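Local atomic coordinates of peptidase S15/CocE/NonD (PDB entry 4PF1), a protein that probably acts as a serine aminopeptidase of the alpha/beta-hydrolase fold, cleaving residues from the N-terminal ends of peptides. Residues D43-N48 and D105-Y110. Numbering follows the deposited sequence.
Sequences DGVKLN and DVRGKY
Arg107 reaches back along 43-48 and takes the carboxylate of Asp43 end-on, one nitrogen to each oxygen. Arg107 NH2 lies 2.8 Å from Asp43 OD2 and is met by that oxygen's syn lone pair; Arg107 NH1 donates to Asp43 OD1 at 3.0 Å in a nearly straight bond, coming from above the carboxylate plane. The carboxylate and guanidinium planes are turned 50° against each other. A bend at chi3 (-74°) turns the otherwise extended arginine chain toward the carboxylate. NH1 also forms a salt bridge with Asp136 of helix 133-147, so NH1 serves two acids, and the shared positive charge probably offsets both carboxylates. A methionine in its place would probably leave Asp43 and Asp136 without their shared positive mate and the turn around Gly44 less firmly tied to the 105-110 loop.

Van der Waals contacts fill in beside the salt bridge. The side chains of Val45 and Arg107 cross at about a right angle, with Val45 CG1 over one face of the guanidinium and Val45 CB 3.4 Å from Arg107 NH2. Leu47 lays CD2 against the backbone of Arg107, 3.7 Å from its CA.

In the mixed sheet of the alpha/beta-hydrolase fold, strand 46-54 runs antiparallel to strand 100-105, and here the start of the first meets the end of the second. Asp105 N donates to Asn48 O at 2.8 Å, and after Asp105 the polypeptide turns through a type II turn, Val106 to Lys109, with Gly108 at positive phi.

The side chains of Asn48 and Asp105 lie side by side, pointing the same way, and Asn48 ND2 donates to Asp105 OD2 at 2.9 Å, the oxygen lying close to the amide plane while the nitrogen sits above the carboxylate plane. Both side chains have further partners: ND2 also bonds Glu72, Asp105 OD1 takes the backbone N of Ala71, and OD2 takes that of Gly111.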
loop_
_atom_site.group_PDB
_atom_site.type_symbol
_atom_site.label_atom_id
_atom_site.label_comp_id
_atom_site.label_asym_id
_atom_site.label_seq_id
_atom_site.Cartn_x
_atom_site.Cartn_y
_atom_site.Cartn_z
ATOM N N ASP A 43 -41.365 0.038 34.695
ATOM C CA ASP A 43 -42.608 -0.200 33.961
ATOM C C ASP A 43 -42.714 -1.676 33.494
ATOM O O ASP A 43 -43.669 -2.038 32.804
ATOM C CB ASP A 43 -42.744 0.782 32.775
ATOM C CG ASP A 43 -41.733 0.610 31.656
ATOM O OD1 ASP A 43 -40.622 0.087 31.925
ATOM O OD2 ASP A 43 -42.031 1.041 30.522
ATOM N N GLY A 44 -41.750 -2.506 33.904
ATOM C CA GLY A 44 -41.732 -3.929 33.578
ATOM C C GLY A 44 -40.961 -4.295 32.322
ATOM O O GLY A 44 -40.631 -5.466 32.121
ATOM N N VAL A 45 -40.674 -3.298 31.465
ATOM C CA VAL A 45 -39.925 -3.485 30.214
ATOM C C VAL A 45 -38.468 -3.883 30.550
ATOM O O VAL A 45 -37.845 -3.254 31.402
ATOM C CB VAL A 45 -40.016 -2.213 29.332
ATOM C CG1 VAL A 45 -39.128 -2.319 28.099
ATOM C CG2 VAL A 45 -41.463 -1.936 28.930
ATOM N N LYS A 46 -37.956 -4.962 29.921
ATOM C CA LYS A 46 -36.618 -5.489 30.215
ATOM C C LYS A 46 -35.555 -5.015 29.212
ATOM O O LYS A 46 -35.778 -5.070 27.999
ATOM C CB LYS A 46 -36.637 -7.027 30.271
ATOM C CG LYS A 46 -37.471 -7.590 31.415
ATOM C CD LYS A 46 -37.379 -9.107 31.479
ATOM C CE LYS A 46 -38.642 -9.736 32.011
ATOM N NZ LYS A 46 -39.712 -9.787 30.976
ATOM N N LEU A 47 -34.384 -4.582 29.731
ATOM C CA LEU A 47 -33.257 -4.123 28.911
ATOM C C LEU A 47 -32.128 -5.149 28.909
ATOM O O LEU A 47 -31.739 -5.645 29.974
ATOM C CB LEU A 47 -32.713 -2.752 29.390
ATOM C CG LEU A 47 -33.691 -1.552 29.455
ATOM C CD1 LEU A 47 -32.930 -0.254 29.653
ATOM C CD2 LEU A 47 -34.554 -1.445 28.198
ATOM N N ASN A 48 -31.588 -5.455 27.712
ATOM C CA ASN A 48 -30.496 -6.408 27.552
ATOM C C ASN A 48 -29.196 -5.807 28.087
ATOM O O ASN A 48 -28.758 -4.757 27.610
ATOM C CB ASN A 48 -30.355 -6.826 26.091
ATOM C CG ASN A 48 -29.410 -7.975 25.874
ATOM O OD1 ASN A 48 -29.314 -8.901 26.692
ATOM N ND2 ASN A 48 -28.696 -7.946 24.759
ATOM N N ASP A 105 -28.173 -2.528 25.990
ATOM C CA ASP A 105 -28.964 -2.079 24.849
ATOM C C ASP A 105 -30.004 -1.097 25.364
ATOM O O ASP A 105 -30.722 -1.417 26.321
ATOM C CB ASP A 105 -29.654 -3.264 24.137
ATOM C CG ASP A 105 -28.749 -4.181 23.328
ATOM O OD1 ASP A 105 -27.837 -3.664 22.642
ATOM O OD2 ASP A 105 -29.016 -5.402 23.302
ATOM N N VAL A 106 -30.054 0.119 24.789
ATOM C CA VAL A 106 -31.053 1.115 25.194
ATOM C C VAL A 106 -32.450 0.591 24.830
ATOM O O VAL A 106 -32.571 -0.293 23.973
ATOM C CB VAL A 106 -30.801 2.531 24.599
ATOM C CG1 VAL A 106 -29.469 3.109 25.073
ATOM C CG2 VAL A 106 -30.890 2.527 23.073
ATOM N N ARG A 107 -33.494 1.128 25.481
ATOM C CA ARG A 107 -34.887 0.746 25.244
ATOM C C ARG A 107 -35.224 0.749 23.745
ATOM O O ARG A 107 -34.873 1.693 23.027
ATOM C CB ARG A 107 -35.826 1.699 26.008
ATOM C CG ARG A 107 -37.291 1.276 26.033
ATOM C CD ARG A 107 -38.142 2.297 26.767
ATOM N NE ARG A 107 -37.946 2.233 28.221
ATOM C CZ ARG A 107 -38.807 1.676 29.066
ATOM N NH1 ARG A 107 -38.551 1.658 30.368
ATOM N NH2 ARG A 107 -39.940 1.152 28.619
ATOM N N GLY A 108 -35.846 -0.335 23.292
ATOM C CA GLY A 108 -36.301 -0.496 21.916
ATOM C C GLY A 108 -35.272 -0.927 20.889
ATOM O O GLY A 108 -35.609 -1.038 19.707
ATOM N N LYS A 109 -34.010 -1.174 21.309
ATOM C CA LYS A 109 -32.961 -1.571 20.369
ATOM C C LYS A 109 -32.402 -2.958 20.645
ATOM O O LYS A 109 -32.169 -3.325 21.801
ATOM C CB LYS A 109 -31.807 -0.544 20.338
ATOM C CG LYS A 109 -32.120 0.764 19.574
ATOM C CD LYS A 109 -32.684 0.557 18.143
ATOM C CE LYS A 109 -31.677 -0.024 17.170
ATOM N NZ LYS A 109 -32.338 -0.575 15.965
ATOM N N TYR A 110 -32.165 -3.714 19.549
ATOM C CA TYR A 110 -31.558 -5.045 19.496
ATOM C C TYR A 110 -32.160 -6.044 20.508
ATOM O O TYR A 110 -33.257 -6.550 20.278
ATOM C CB TYR A 110 -30.029 -4.949 19.654
ATOM C CG TYR A 110 -29.335 -4.383 18.431
ATOM C CD1 TYR A 110 -28.944 -5.209 17.383
ATOM C CD2 TYR A 110 -29.086 -3.018 18.316
ATOM C CE1 TYR A 110 -28.314 -4.695 16.251
ATOM C CE2 TYR A 110 -28.441 -2.493 17.195
ATOM C CZ TYR A 110 -28.053 -3.337 16.167
ATOM O OH TYR A 110 -27.417 -2.832 15.062
#